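Local coordinates for ABC transporter periplasmic substrate-binding protein (Desulfovibrio alaskensis, PDB 5MY5) that binds tungstate with high selectivity and probably delivers it, as the periplasmic receptor of an ABC transporter, to the membrane complex for uptake, at residues 80-85 with 222-227; 102-107 with 268-273; 137-142 with 177-182; 108-113 with 190-195. The protein carries 2 engineered substitutions. All coordinates share one frame; numbering follows the deposited sequence.

Contact 1: 80-85 with 222-227; sequences LVHAPA and NQYSAI
Val81 and Ser225 form the hydrogen-bonded pair that joins these two antiparallel strand pieces: Val81 N gives to Ser225 O at 3.1 Å, and Ser225 N returns a bond of 3.0 Å to Val81 O. Their neighbours Leu80 and Ala226 make the next, non-hydrogen-bonded pair, where the small alanine lets the leucine lie close over the backbone, its CD1 near Ser225 O.

Aromatic and apolar packing centres on Tyr224. His82 CB lies over the middle of the phenol ring, 3.9 Å above its plane, a CH-pi contact. With CG placed between the backbone N and the carbonyl carbon (chi1 46°), the imidazole runs alongside the tyrosine and in the same direction, the two planes 43° apart, and brings His82 CD2 to 3.4 Å from Tyr224 OH. Leu80 CD1 meets the edge of that ring, 4.0 Å from Tyr224 CD2. On the face that carries Val81 and Ser225, Val81 CG2 touches Ile227 CD1 at 4.3 Å.

The polar contacts gather on Asn222 OD1. His82 ND1 gives it a weak, bent bond of 3.4 Å, with the amide turned 77° from the imidazole. A water in the imidazole plane, 3.2 Å from His82 ND1, also donates to this oxygen; a second water donates to His82 O. Thr33 engages His82 NE2, Tyr224 OH is hydrogen-bonded to Thr36 OG1, and Asn105 fixes the amide nitrogen of Asn222.

Strand 221-228, antiparallel between strands 78-81 and 100-112, is the strand inserted into the first-lobe sheet, as in type II periplasmic binding proteins; helix 84-92 packs over Val81, Ser225 and Ile227, and helix 34-39 approaches His82.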
loop_
_atom_site.group_PDB
_atom_site.type_symbol
_atom_site.label_atom_id
_atom_site.label_comp_id
_atom_site.label_asym_id
_atom_site.label_seq_id
_atom_site.Cartn_x
_atom_site.Cartn_y
_atom_site.Cartn_z
ATOM N N LEU A 80 -8.592 -6.983 5.536
ATOM C CA LEU A 80 -8.159 -6.540 4.144
ATOM C C LEU A 80 -6.868 -5.810 4.402
ATOM O O LEU A 80 -6.838 -4.687 4.869
ATOM C CB LEU A 80 -9.226 -5.624 3.498
ATOM C CG LEU A 80 -8.852 -5.132 2.102
ATOM C CD1 LEU A 80 -8.687 -6.252 1.089
ATOM C CD2 LEU A 80 -9.961 -4.100 1.683
ATOM N N VAL A 81 -5.758 -6.447 4.013
ATOM C CA VAL A 81 -4.437 -5.908 4.394
ATOM C C VAL A 81 -3.456 -6.114 3.252
ATOM O O VAL A 81 -3.847 -6.618 2.186
ATOM C CB VAL A 81 -3.889 -6.535 5.702
ATOM C CG1 VAL A 81 -4.737 -6.065 6.905
ATOM C CG2 VAL A 81 -3.937 -8.013 5.594
ATOM N N HIS A 82 -2.231 -5.632 3.466
ATOM C CA HIS A 82 -1.248 -5.606 2.370
ATOM C C HIS A 82 0.153 -5.814 2.909
ATOM O O HIS A 82 1.020 -4.931 2.780
ATOM C CB HIS A 82 -1.369 -4.304 1.572
ATOM C CG HIS A 82 -1.474 -3.089 2.418
ATOM N ND1 HIS A 82 -0.388 -2.343 2.776
ATOM C CD2 HIS A 82 -2.550 -2.486 3.014
ATOM C CE1 HIS A 82 -0.773 -1.330 3.547
ATOM N NE2 HIS A 82 -2.093 -1.401 3.717
ATOM N N ALA A 83 0.305 -6.954 3.555
ATOM C CA ALA A 83 1.561 -7.328 4.224
ATOM C C ALA A 83 1.787 -8.865 4.194
ATOM O O ALA A 83 1.505 -9.589 5.133
ATOM C CB ALA A 83 1.550 -6.784 5.638
ATOM N N PRO A 84 2.309 -9.307 3.036
ATOM C CA PRO A 84 2.281 -10.746 2.759
ATOM C C PRO A 84 2.931 -11.644 3.837
ATOM O O PRO A 84 2.357 -12.621 4.189
ATOM C CB PRO A 84 2.961 -10.829 1.386
ATOM C CG PRO A 84 2.662 -9.498 0.730
ATOM C CD PRO A 84 2.629 -8.522 1.846
ATOM N N ALA A 85 4.096 -11.289 4.364
ATOM C CA ALA A 85 4.718 -12.157 5.396
ATOM C C ALA A 85 3.890 -12.264 6.663
ATOM O O ALA A 85 3.692 -13.364 7.197
ATOM C CB ALA A 85 6.150 -11.697 5.741
ATOM N N ASN A 222 2.201 -3.253 -4.138
ATOM C CA ASN A 222 1.663 -3.356 -2.789
ATOM C C ASN A 222 0.450 -4.262 -2.874
ATOM O O ASN A 222 -0.687 -3.742 -3.028
ATOM C CB ASN A 222 1.370 -1.982 -2.254
ATOM C CG ASN A 222 0.983 -1.971 -0.741
ATOM O OD1 ASN A 222 1.608 -2.668 0.048
ATOM N ND2 ASN A 222 -0.037 -1.172 -0.370
ATOM N N GLN A 223 0.663 -5.554 -2.733
ATOM C CA GLN A 223 -0.358 -6.583 -2.951
ATOM C C GLN A 223 -1.368 -6.549 -1.747
ATOM O O GLN A 223 -0.993 -6.736 -0.593
ATOM C CB GLN A 223 0.201 -7.958 -3.050
ATOM C CG GLN A 223 -0.838 -9.009 -3.355
ATOM C CD GLN A 223 -1.489 -8.817 -4.697
ATOM O OE1 GLN A 223 -0.804 -8.744 -5.746
ATOM N NE2 GLN A 223 -2.812 -8.777 -4.725
ATOM N N TYR A 224 -2.677 -6.395 -2.081
ATOM C CA TYR A 224 -3.753 -6.600 -1.137
ATOM C C TYR A 224 -4.323 -7.998 -1.151
ATOM O O TYR A 224 -4.539 -8.564 -2.290
ATOM C CB TYR A 224 -4.921 -5.692 -1.462
ATOM C CG TYR A 224 -4.765 -4.369 -0.896
ATOM C CD1 TYR A 224 -3.921 -3.436 -1.486
ATOM C CD2 TYR A 224 -5.433 -4.011 0.252
ATOM C CE1 TYR A 224 -3.757 -2.167 -0.940
ATOM C CE2 TYR A 224 -5.287 -2.770 0.817
ATOM C CZ TYR A 224 -4.449 -1.818 0.215
ATOM O OH TYR A 224 -4.321 -0.590 0.785
ATOM N N SER A 225 -4.641 -8.516 0.039
ATOM C CA SER A 225 -5.390 -9.757 0.176
ATOM C C SER A 225 -6.506 -9.604 1.194
ATOM O O SER A 225 -6.364 -8.853 2.172
ATOM C CB SER A 225 -4.476 -10.868 0.595
ATOM O OG SER A 225 -3.450 -10.998 -0.377
ATOM N N ALA A 226 -7.558 -10.395 0.987
ATOM C CA ALA A 226 -8.569 -10.556 2.017
ATOM C C ALA A 226 -8.338 -11.845 2.743
ATOM O O ALA A 226 -7.905 -12.866 2.112
ATOM C CB ALA A 226 -9.991 -10.547 1.423
ATOM N N ILE A 227 -8.590 -11.838 4.045
ATOM C CA ILE A 227 -8.418 -13.072 4.863
ATOM C C ILE A 227 -9.569 -13.155 5.831
ATOM O O ILE A 227 -9.664 -12.416 6.809
ATOM C CB ILE A 227 -7.111 -12.953 5.710
ATOM C CG1 ILE A 227 -5.901 -12.696 4.818
ATOM C CG2 ILE A 227 -6.916 -14.263 6.452
ATOM C CD1 ILE A 227 -4.630 -12.240 5.563
HETATM O O HOH W 1 2.730 -1.553 2.637
HETATM O O HOH W 2 2.915 -4.641 0.847
#

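Contact 2: 102-107 with 268-273; sequences LMYNDF and LFTPNA
Leu102 meets the C-terminal tail through its carbonyl: Asn272 N donates to Leu102 O at 3.0 Å, while the leucine methyl CD2 touches Ala273 CB at 4.4 Å. Met103 turns its flexible chain to the same side as Phe269, with CG 3.9 Å from Phe269 CD1.

Tyr104 pairs with Thr270 by two backbone bonds, from Tyr104 N to Thr270 O and from Thr270 N to Tyr104 O, each 2.9 Å. The beta-branched threonine also lies along the phenol, with CB 3.6 Å above the ring plane and displaced toward the rim, a CH-pi contact. Asn272 comes in at the ring edge, its amide plane 74° from the ring; ND2 is 3.5 Å from Tyr104 CD2 and bonds to Gln223 OE1.

Asn105, its CG tucked between backbone N and carbonyl carbon (chi1 55°), sets its amide beside Phe269, planes 12° apart and ND2 3.7 Å from CE1; its OD1 accepts from Asn222 ND2. At Asp106 the strands part, and a water takes the backbone N-H and donates to Leu268 O.

Strand 266-271 pairs antiparallel with the first-lobe part of strand 100-112, which on its other side holds strand 221-228; helices 252-260 and 41-53 pack on Met103 and Phe269, and helix 239-250 on Leu102.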
loop_
_atom_site.group_PDB
_atom_site.type_symbol
_atom_site.label_atom_id
_atom_site.label_comp_id
_atom_site.label_asym_id
_atom_site.label_seq_id
_atom_site.Cartn_x
_atom_site.Cartn_y
_atom_site.Cartn_z
ATOM N N LEU A 102 -6.340 -9.882 -4.329
ATOM C CA LEU A 102 -7.466 -9.086 -4.938
ATOM C C LEU A 102 -7.012 -7.974 -5.891
ATOM O O LEU A 102 -7.485 -7.869 -7.055
ATOM C CB LEU A 102 -8.476 -8.609 -3.916
ATOM C CG LEU A 102 -9.223 -9.668 -3.165
ATOM C CD1 LEU A 102 -10.005 -9.063 -1.996
ATOM C CD2 LEU A 102 -10.202 -10.399 -4.138
ATOM N N MET A 103 -6.043 -7.149 -5.502
ATOM C CA MET A 103 -5.518 -6.069 -6.260
ATOM C C MET A 103 -4.220 -5.568 -5.648
ATOM O O MET A 103 -3.913 -5.947 -4.548
ATOM C CB MET A 103 -6.448 -4.884 -6.313
ATOM C CG MET A 103 -6.794 -4.206 -5.059
ATOM S SD MET A 103 -7.861 -4.991 -3.845
ATOM C CE MET A 103 -8.048 -3.642 -2.744
ATOM N N TYR A 104 -3.511 -4.759 -6.393
ATOM C CA TYR A 104 -2.374 -4.041 -5.782
ATOM C C TYR A 104 -2.402 -2.570 -6.098
ATOM O O TYR A 104 -2.820 -2.206 -7.208
ATOM C CB TYR A 104 -1.038 -4.631 -6.201
ATOM C CG TYR A 104 -0.751 -4.707 -7.727
ATOM C CD1 TYR A 104 -0.049 -3.704 -8.360
ATOM C CD2 TYR A 104 -1.100 -5.824 -8.498
ATOM C CE1 TYR A 104 0.259 -3.737 -9.704
ATOM C CE2 TYR A 104 -0.704 -5.897 -9.838
ATOM C CZ TYR A 104 -0.062 -4.819 -10.421
ATOM O OH TYR A 104 0.272 -4.781 -11.742
ATOM N N ASN A 105 -1.948 -1.713 -5.206
ATOM C CA ASN A 105 -1.489 -0.376 -5.550
ATOM C C ASN A 105 0.066 -0.431 -5.571
ATOM O O ASN A 105 0.631 -1.516 -5.629
ATOM C CB ASN A 105 -2.112 0.742 -4.713
ATOM C CG ASN A 105 -1.934 0.555 -3.205
ATOM O OD1 ASN A 105 -1.289 -0.391 -2.780
ATOM N ND2 ASN A 105 -2.556 1.419 -2.383
ATOM N N ASP A 106 0.667 0.683 -5.816
ATOM C CA ASP A 106 2.097 0.636 -5.990
ATOM C C ASP A 106 2.800 1.831 -5.428
ATOM O O ASP A 106 2.247 2.832 -5.098
ATOM C CB ASP A 106 2.495 0.387 -7.454
ATOM C CG ASP A 106 2.167 1.552 -8.371
ATOM O OD1 ASP A 106 1.341 2.449 -8.063
ATOM O OD2 ASP A 106 2.709 1.558 -9.522
ATOM N N PHE A 107 4.116 1.669 -5.346
ATOM C CA PHE A 107 5.029 2.700 -4.941
ATOM C C PHE A 107 5.828 3.195 -6.131
ATOM O O PHE A 107 6.014 2.450 -7.019
ATOM C CB PHE A 107 5.995 2.159 -3.833
ATOM C CG PHE A 107 5.290 1.832 -2.528
ATOM C CD1 PHE A 107 5.104 2.768 -1.605
ATOM C CD2 PHE A 107 4.893 0.499 -2.293
ATOM C CE1 PHE A 107 4.426 2.437 -0.373
ATOM C CE2 PHE A 107 4.293 0.156 -1.079
ATOM C CZ PHE A 107 4.030 1.138 -0.181
ATOM N N LEU A 268 -5.242 3.912 -9.582
ATOM C CA LEU A 268 -4.501 3.604 -8.361
ATOM C C LEU A 268 -4.322 2.128 -8.147
ATOM O O LEU A 268 -3.218 1.686 -7.711
ATOM C CB LEU A 268 -5.193 4.334 -7.219
ATOM C CG LEU A 268 -4.556 4.488 -5.866
ATOM C CD1 LEU A 268 -3.419 5.486 -5.981
ATOM C CD2 LEU A 268 -5.567 5.003 -4.905
ATOM N N PHE A 269 -5.341 1.314 -8.399
ATOM C CA PHE A 269 -5.285 -0.135 -8.170
ATOM C C PHE A 269 -5.325 -0.951 -9.445
ATOM O O PHE A 269 -6.148 -0.613 -10.312
ATOM C CB PHE A 269 -6.467 -0.522 -7.315
ATOM C CG PHE A 269 -6.486 0.071 -5.942
ATOM C CD1 PHE A 269 -5.740 -0.498 -4.848
ATOM C CD2 PHE A 269 -7.208 1.208 -5.680
ATOM C CE1 PHE A 269 -5.828 0.043 -3.568
ATOM C CE2 PHE A 269 -7.301 1.700 -4.430
ATOM C CZ PHE A 269 -6.575 1.198 -3.394
ATOM N N THR A 270 -4.529 -2.001 -9.576
ATOM C CA THR A 270 -4.580 -2.969 -10.603
ATOM C C THR A 270 -5.263 -4.209 -9.963
ATOM O O THR A 270 -4.675 -4.850 -9.097
ATOM C CB THR A 270 -3.186 -3.285 -11.160
ATOM O OG1 THR A 270 -2.587 -2.089 -11.608
ATOM C CG2 THR A 270 -3.250 -4.286 -12.224
ATOM N N PRO A 271 -6.464 -4.608 -10.433
ATOM C CA PRO A 271 -7.008 -5.900 -10.053
ATOM C C PRO A 271 -6.195 -7.078 -10.477
ATOM O O PRO A 271 -5.650 -7.047 -11.581
ATOM C CB PRO A 271 -8.388 -5.919 -10.730
ATOM C CG PRO A 271 -8.237 -5.014 -11.850
ATOM C CD PRO A 271 -7.152 -4.017 -11.594
ATOM N N ASN A 272 -6.083 -8.099 -9.641
ATOM C CA ASN A 272 -5.309 -9.269 -9.950
ATOM C C ASN A 272 -5.749 -10.531 -9.272
ATOM O O ASN A 272 -4.967 -11.421 -9.040
ATOM C CB ASN A 272 -3.780 -8.987 -9.819
ATOM C CG ASN A 272 -3.286 -8.935 -8.389
ATOM O OD1 ASN A 272 -4.058 -8.689 -7.423
ATOM N ND2 ASN A 272 -2.015 -9.175 -8.232
ATOM N N ALA A 273 -7.055 -10.619 -8.972
ATOM C CA ALA A 273 -7.608 -11.852 -8.442
ATOM C C ALA A 273 -7.282 -13.007 -9.412
ATOM O O ALA A 273 -7.199 -12.791 -10.628
ATOM C CB ALA A 273 -9.095 -11.704 -8.149
HETATM O O HOH W 3 -1.054 3.090 -6.697
#

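Contact 3: 137-142 with 177-182; sequences VFVSRG and LRTINV
Thr179, on the face of helix 176-186 turned toward strand 138-140, reaches both Val139 and Arg141. Its CB lies 4.0 Å from Arg141 CD, the methylene that the doubly bent arginine chain lays across the threonine at about a right angle. From CB the side chain forks. The hydroxyl, OG1, sits beside the backbone N (chi1 -67°), within 3.5 Å of Arg141 CD; it is bonded to Gly175 O, a turn back, and to Thr172 OG1 in the loop before the helix. The methyl, CG2, takes the position anti to the backbone N and is the tip that meets the strand: it lies 3.7 Å from Val139 CG1 and 4.1 Å from Ser140 C.

Threonine suits this place because one branch can join the polar turn before the helix while the other is buried against a valine. Val139 CG1 is shared, touching Val182 CG1 at 4.1 Å one helical turn further on. The arginine guanidinium passes beyond the threonine to Asp143 and to Gln174 O.

The axes run nearly antiparallel, at 163° and 8.4 Å apart. Helix 176-186 is the connection of a beta-alpha-beta crossover, leading from strand 169-171 to strand 189-193 over strand 138-140, the parallel strand between them.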
loop_
_atom_site.group_PDB
_atom_site.type_symbol
_atom_site.label_atom_id
_atom_site.label_comp_id
_atom_site.label_asym_id
_atom_site.label_seq_id
_atom_site.Cartn_x
_atom_site.Cartn_y
_atom_site.Cartn_z
ATOM N N VAL A 137 20.960 13.045 -3.135
ATOM C CA VAL A 137 20.097 13.132 -1.959
ATOM C C VAL A 137 18.951 12.187 -2.113
ATOM O O VAL A 137 18.295 12.168 -3.161
ATOM C CB VAL A 137 19.548 14.518 -1.693
ATOM C CG1 VAL A 137 18.503 14.498 -0.567
ATOM C CG2 VAL A 137 20.681 15.475 -1.297
ATOM N N PHE A 138 18.727 11.391 -1.103
ATOM C CA PHE A 138 17.612 10.391 -1.079
ATOM C C PHE A 138 16.945 10.557 0.299
ATOM O O PHE A 138 17.612 10.463 1.355
ATOM C CB PHE A 138 18.054 8.962 -1.240
ATOM C CG PHE A 138 16.891 8.005 -1.317
ATOM C CD1 PHE A 138 16.287 7.555 -0.132
ATOM C CD2 PHE A 138 16.282 7.634 -2.539
ATOM C CE1 PHE A 138 15.183 6.731 -0.154
ATOM C CE2 PHE A 138 15.175 6.819 -2.558
ATOM C CZ PHE A 138 14.622 6.380 -1.413
ATOM N N VAL A 139 15.633 10.735 0.309
ATOM C CA VAL A 139 14.905 11.018 1.515
ATOM C C VAL A 139 14.017 9.847 1.927
ATOM O O VAL A 139 13.127 9.413 1.218
ATOM C CB VAL A 139 14.041 12.287 1.366
ATOM C CG1 VAL A 139 13.499 12.664 2.671
ATOM C CG2 VAL A 139 14.811 13.459 0.767
ATOM N N SER A 140 14.337 9.283 3.092
ATOM C CA SER A 140 13.596 8.211 3.767
ATOM C C SER A 140 12.567 8.791 4.771
ATOM O O SER A 140 12.934 9.766 5.494
ATOM C CB SER A 140 14.606 7.296 4.574
ATOM O OG SER A 140 14.014 6.282 5.286
ATOM N N ARG A 141 11.461 8.109 4.918
ATOM C CA ARG A 141 10.494 8.378 6.001
ATOM C C ARG A 141 11.178 8.264 7.398
ATOM O O ARG A 141 10.848 9.059 8.286
ATOM C CB ARG A 141 9.337 7.434 5.932
ATOM C CG ARG A 141 8.417 7.570 4.708
ATOM C CD ARG A 141 7.488 8.737 4.869
ATOM N NE ARG A 141 6.567 8.469 5.983
ATOM C CZ ARG A 141 5.460 7.785 5.937
ATOM N NH1 ARG A 141 4.927 7.311 4.821
ATOM N NH2 ARG A 141 4.777 7.593 7.073
ATOM N N GLY A 142 12.108 7.302 7.584
ATOM C CA GLY A 142 12.753 7.068 8.912
ATOM C C GLY A 142 11.800 6.950 10.097
ATOM O O GLY A 142 12.176 7.343 11.172
ATOM N N LEU A 177 3.672 13.178 3.136
ATOM C CA LEU A 177 3.686 14.488 2.530
ATOM C C LEU A 177 4.843 15.347 2.976
ATOM O O LEU A 177 5.559 15.997 2.163
ATOM C CB LEU A 177 2.330 15.202 2.810
ATOM C CG LEU A 177 1.173 14.776 1.932
ATOM C CD1 LEU A 177 -0.098 15.446 2.473
ATOM C CD2 LEU A 177 1.419 15.166 0.453
ATOM N N ARG A 178 5.169 15.307 4.236
ATOM C CA ARG A 178 6.296 16.050 4.751
ATOM C C ARG A 178 7.628 15.577 4.076
ATOM O O ARG A 178 8.522 16.379 3.789
ATOM C CB ARG A 178 6.436 15.920 6.225
ATOM C CG ARG A 178 5.384 16.701 7.054
ATOM C CD ARG A 178 5.559 18.213 6.903
ATOM N NE ARG A 178 4.767 18.861 7.941
ATOM C CZ ARG A 178 4.677 20.173 8.201
ATOM N NH1 ARG A 178 5.250 21.062 7.418
ATOM N NH2 ARG A 178 3.940 20.575 9.232
ATOM N N THR A 179 7.737 14.304 3.900
ATOM C CA THR A 179 8.978 13.723 3.382
ATOM C C THR A 179 9.097 14.118 1.942
ATOM O O THR A 179 10.215 14.417 1.474
ATOM C CB THR A 179 8.903 12.215 3.599
ATOM O OG1 THR A 179 8.927 11.937 5.015
ATOM C CG2 THR A 179 10.011 11.434 2.909
ATOM N N ILE A 180 7.992 14.108 1.197
ATOM C CA ILE A 180 8.002 14.607 -0.178
ATOM C C ILE A 180 8.499 16.024 -0.205
ATOM O O ILE A 180 9.333 16.396 -1.064
ATOM C CB ILE A 180 6.631 14.488 -0.801
ATOM C CG1 ILE A 180 6.352 13.053 -1.172
ATOM C CG2 ILE A 180 6.555 15.353 -2.085
ATOM C CD1 ILE A 180 4.904 12.789 -1.655
ATOM N N ASN A 181 7.946 16.886 0.646
ATOM C CA ASN A 181 8.367 18.281 0.766
ATOM C C ASN A 181 9.828 18.488 1.111
ATOM O O ASN A 181 10.473 19.319 0.484
ATOM C CB ASN A 181 7.396 19.089 1.607
ATOM C CG ASN A 181 6.084 19.361 0.795
ATOM O OD1 ASN A 181 6.152 20.093 -0.187
ATOM N ND2 ASN A 181 5.058 18.662 1.052
ATOM N N VAL A 182 10.410 17.604 1.945
ATOM C CA VAL A 182 11.837 17.685 2.134
ATOM C C VAL A 182 12.642 17.314 0.898
ATOM O O VAL A 182 13.595 18.028 0.520
ATOM C CB VAL A 182 12.279 16.811 3.311
ATOM C CG1 VAL A 182 13.813 16.742 3.356
ATOM C CG2 VAL A 182 11.648 17.314 4.609
#

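Contact 4: 108-113 with 190-195; sequences VIIGPA and TMTDRG
Val108, Ile109 and Ile110 pair antiparallel with Thr192, Met191 and Thr190, four backbone hydrogen bonds of 2.9 to 3.0 Å linking Val108 with Thr192 and Ile110 with Thr190 on either side of the non-hydrogen-bonded pair Ile109 and Met191. This is the sheet of the second lobe of a type II periplasmic binding protein fold, in which one antiparallel strand, here the end of 100-112, is inserted beside parallel ones; it lies between strands 189-193 and 210-214.

One face carries Val108, Ile110, Thr190 and Thr192, all beta-branched residues that suit extended backbone. Ile110 lies side by side with Thr190, CG1 of the isoleucine 3.7 Å from the threonine CG2. Both groups take the position between backbone N and carbonyl carbon (chi1 72° for Ile110), which carries the isoleucine chain toward the neighbouring strand. Thr192 CG2 touches two partners, 3.9 Å from Val108 CG2 and 4.1 Å from Ile110 CG2. The threonine hydroxyls point elsewhere: Thr190 OG1 bonds to Val139 O, and Thr192 OG1 donates to Asp193 O. Helix 176-186 packs on this face at Thr190 and Thr192.

On the other face Ile109 CG1 approaches Met191 CB at 4.3 Å, and the long, pliable methionine continues away to helix 146-155. Asp193 caps helix 194-203 at its start. Arg194, first in that helix, is bent at chi3 (-66°) and salt-bridged to Asp106 and Glu215; one face of its guanidinium lies against Val108, whose CG1 sits off-centre 3.5 Å above the plane.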
loop_
_atom_site.group_PDB
_atom_site.type_symbol
_atom_site.label_atom_id
_atom_site.label_comp_id
_atom_site.label_asym_id
_atom_site.label_seq_id
_atom_site.Cartn_x
_atom_site.Cartn_y
_atom_site.Cartn_z
ATOM N N VAL A 108 6.338 4.396 -6.039
ATOM C CA VAL A 108 7.166 5.035 -7.117
ATOM C C VAL A 108 8.341 5.768 -6.508
ATOM O O VAL A 108 8.297 6.208 -5.335
ATOM C CB VAL A 108 6.304 5.939 -8.011
ATOM C CG1 VAL A 108 5.165 5.141 -8.743
ATOM C CG2 VAL A 108 5.749 7.025 -7.267
ATOM N N ILE A 109 9.417 5.928 -7.292
ATOM C CA ILE A 109 10.488 6.858 -6.880
ATOM C C ILE A 109 10.341 8.139 -7.660
ATOM O O ILE A 109 10.191 8.070 -8.906
ATOM C CB ILE A 109 11.859 6.187 -7.068
ATOM C CG1 ILE A 109 11.895 4.893 -6.196
ATOM C CG2 ILE A 109 12.931 7.190 -6.745
ATOM C CD1 ILE A 109 13.051 4.062 -6.548
ATOM N N ILE A 110 10.399 9.244 -6.983
ATOM C CA ILE A 110 10.210 10.597 -7.562
ATOM C C ILE A 110 11.469 11.374 -7.330
ATOM O O ILE A 110 12.304 11.039 -6.461
ATOM C CB ILE A 110 8.976 11.303 -7.068
ATOM C CG1 ILE A 110 9.136 11.758 -5.612
ATOM C CG2 ILE A 110 7.797 10.400 -7.251
ATOM C CD1 ILE A 110 7.987 12.469 -4.998
ATOM N N GLY A 111 11.666 12.404 -8.156
ATOM C CA GLY A 111 12.833 13.269 -8.020
ATOM C C GLY A 111 12.665 14.497 -8.883
ATOM O O GLY A 111 11.642 14.595 -9.638
ATOM N N PRO A 112 13.659 15.426 -8.858
ATOM C CA PRO A 112 13.559 16.556 -9.712
ATOM C C PRO A 112 13.383 16.198 -11.174
ATOM O O PRO A 112 13.955 15.236 -11.691
ATOM C CB PRO A 112 14.855 17.352 -9.420
ATOM C CG PRO A 112 15.303 16.865 -8.111
ATOM C CD PRO A 112 14.898 15.442 -8.076
ATOM N N ALA A 113 12.581 17.018 -11.865
ATOM C CA ALA A 113 12.393 16.810 -13.317
ATOM C C ALA A 113 13.726 16.722 -14.070
ATOM O O ALA A 113 13.859 15.934 -14.978
ATOM C CB ALA A 113 11.512 17.925 -13.932
ATOM N N THR A 190 12.949 10.437 -3.616
ATOM C CA THR A 190 12.268 9.787 -2.463
ATOM C C THR A 190 11.349 8.697 -3.054
ATOM O O THR A 190 10.859 8.788 -4.192
ATOM C CB THR A 190 11.555 10.791 -1.575
ATOM O OG1 THR A 190 11.160 10.115 -0.361
ATOM C CG2 THR A 190 10.330 11.351 -2.174
ATOM N N MET A 191 11.059 7.687 -2.249
ATOM C CA MET A 191 10.053 6.672 -2.577
ATOM C C MET A 191 8.748 7.091 -1.856
ATOM O O MET A 191 8.755 7.384 -0.632
ATOM C CB MET A 191 10.481 5.271 -2.157
ATOM C CG MET A 191 9.550 4.179 -2.608
ATOM S SD MET A 191 9.482 2.731 -1.562
ATOM C CE MET A 191 8.505 3.395 -0.212
ATOM N N THR A 192 7.651 7.042 -2.636
ATOM C CA THR A 192 6.289 7.360 -2.119
ATOM C C THR A 192 5.293 6.420 -2.610
ATOM O O THR A 192 5.471 5.791 -3.624
ATOM C CB THR A 192 5.901 8.778 -2.494
ATOM O OG1 THR A 192 4.621 9.140 -1.929
ATOM C CG2 THR A 192 5.877 9.009 -3.938
ATOM N N ASP A 193 4.194 6.234 -1.830
ATOM C CA ASP A 193 3.053 5.531 -2.460
ATOM C C ASP A 193 2.543 6.512 -3.590
ATOM O O ASP A 193 2.614 7.701 -3.437
ATOM C CB ASP A 193 1.929 5.253 -1.425
ATOM C CG ASP A 193 1.465 6.508 -0.795
ATOM O OD1 ASP A 193 2.172 7.252 -0.063
ATOM O OD2 ASP A 193 0.298 6.836 -1.082
ATOM N N ARG A 194 1.976 5.863 -4.615
ATOM C CA ARG A 194 1.398 6.644 -5.741
ATOM C C ARG A 194 0.280 7.528 -5.310
ATOM O O ARG A 194 0.213 8.676 -5.787
ATOM C CB ARG A 194 0.942 5.774 -6.844
ATOM C CG ARG A 194 0.541 6.548 -8.139
ATOM C CD ARG A 194 0.076 5.548 -9.195
ATOM N NE ARG A 194 1.098 4.633 -9.707
ATOM C CZ ARG A 194 1.930 4.927 -10.711
ATOM N NH1 ARG A 194 1.925 6.111 -11.305
ATOM N NH2 ARG A 194 2.812 3.997 -11.096
ATOM N N GLY A 195 -0.575 7.074 -4.421
ATOM C CA GLY A 195 -1.721 7.877 -3.976
ATOM C C GLY A 195 -1.298 9.228 -3.433
ATOM O O GLY A 195 -1.796 10.279 -3.789
#

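From the N terminus, the chain first supplies 80-85, then runs up the long strand 100-112, which gives 102-107 to contact 2 and most of 108-113 to contact 4. Contact 3 closes the shortest loop, from 137-142 to 177-182, and lies within the loop of contact 4, ended by 190-195. Contact 1 encloses both when 222-227 returns, and contact 2, completed only by 268-273, also encloses them but crosses contact 1. Contacts 1 and 2 tie together the first lobe, contacts 3 and 4 the second. Strand 100-112 spans both lobes and joins contact 2 directly to contact 4.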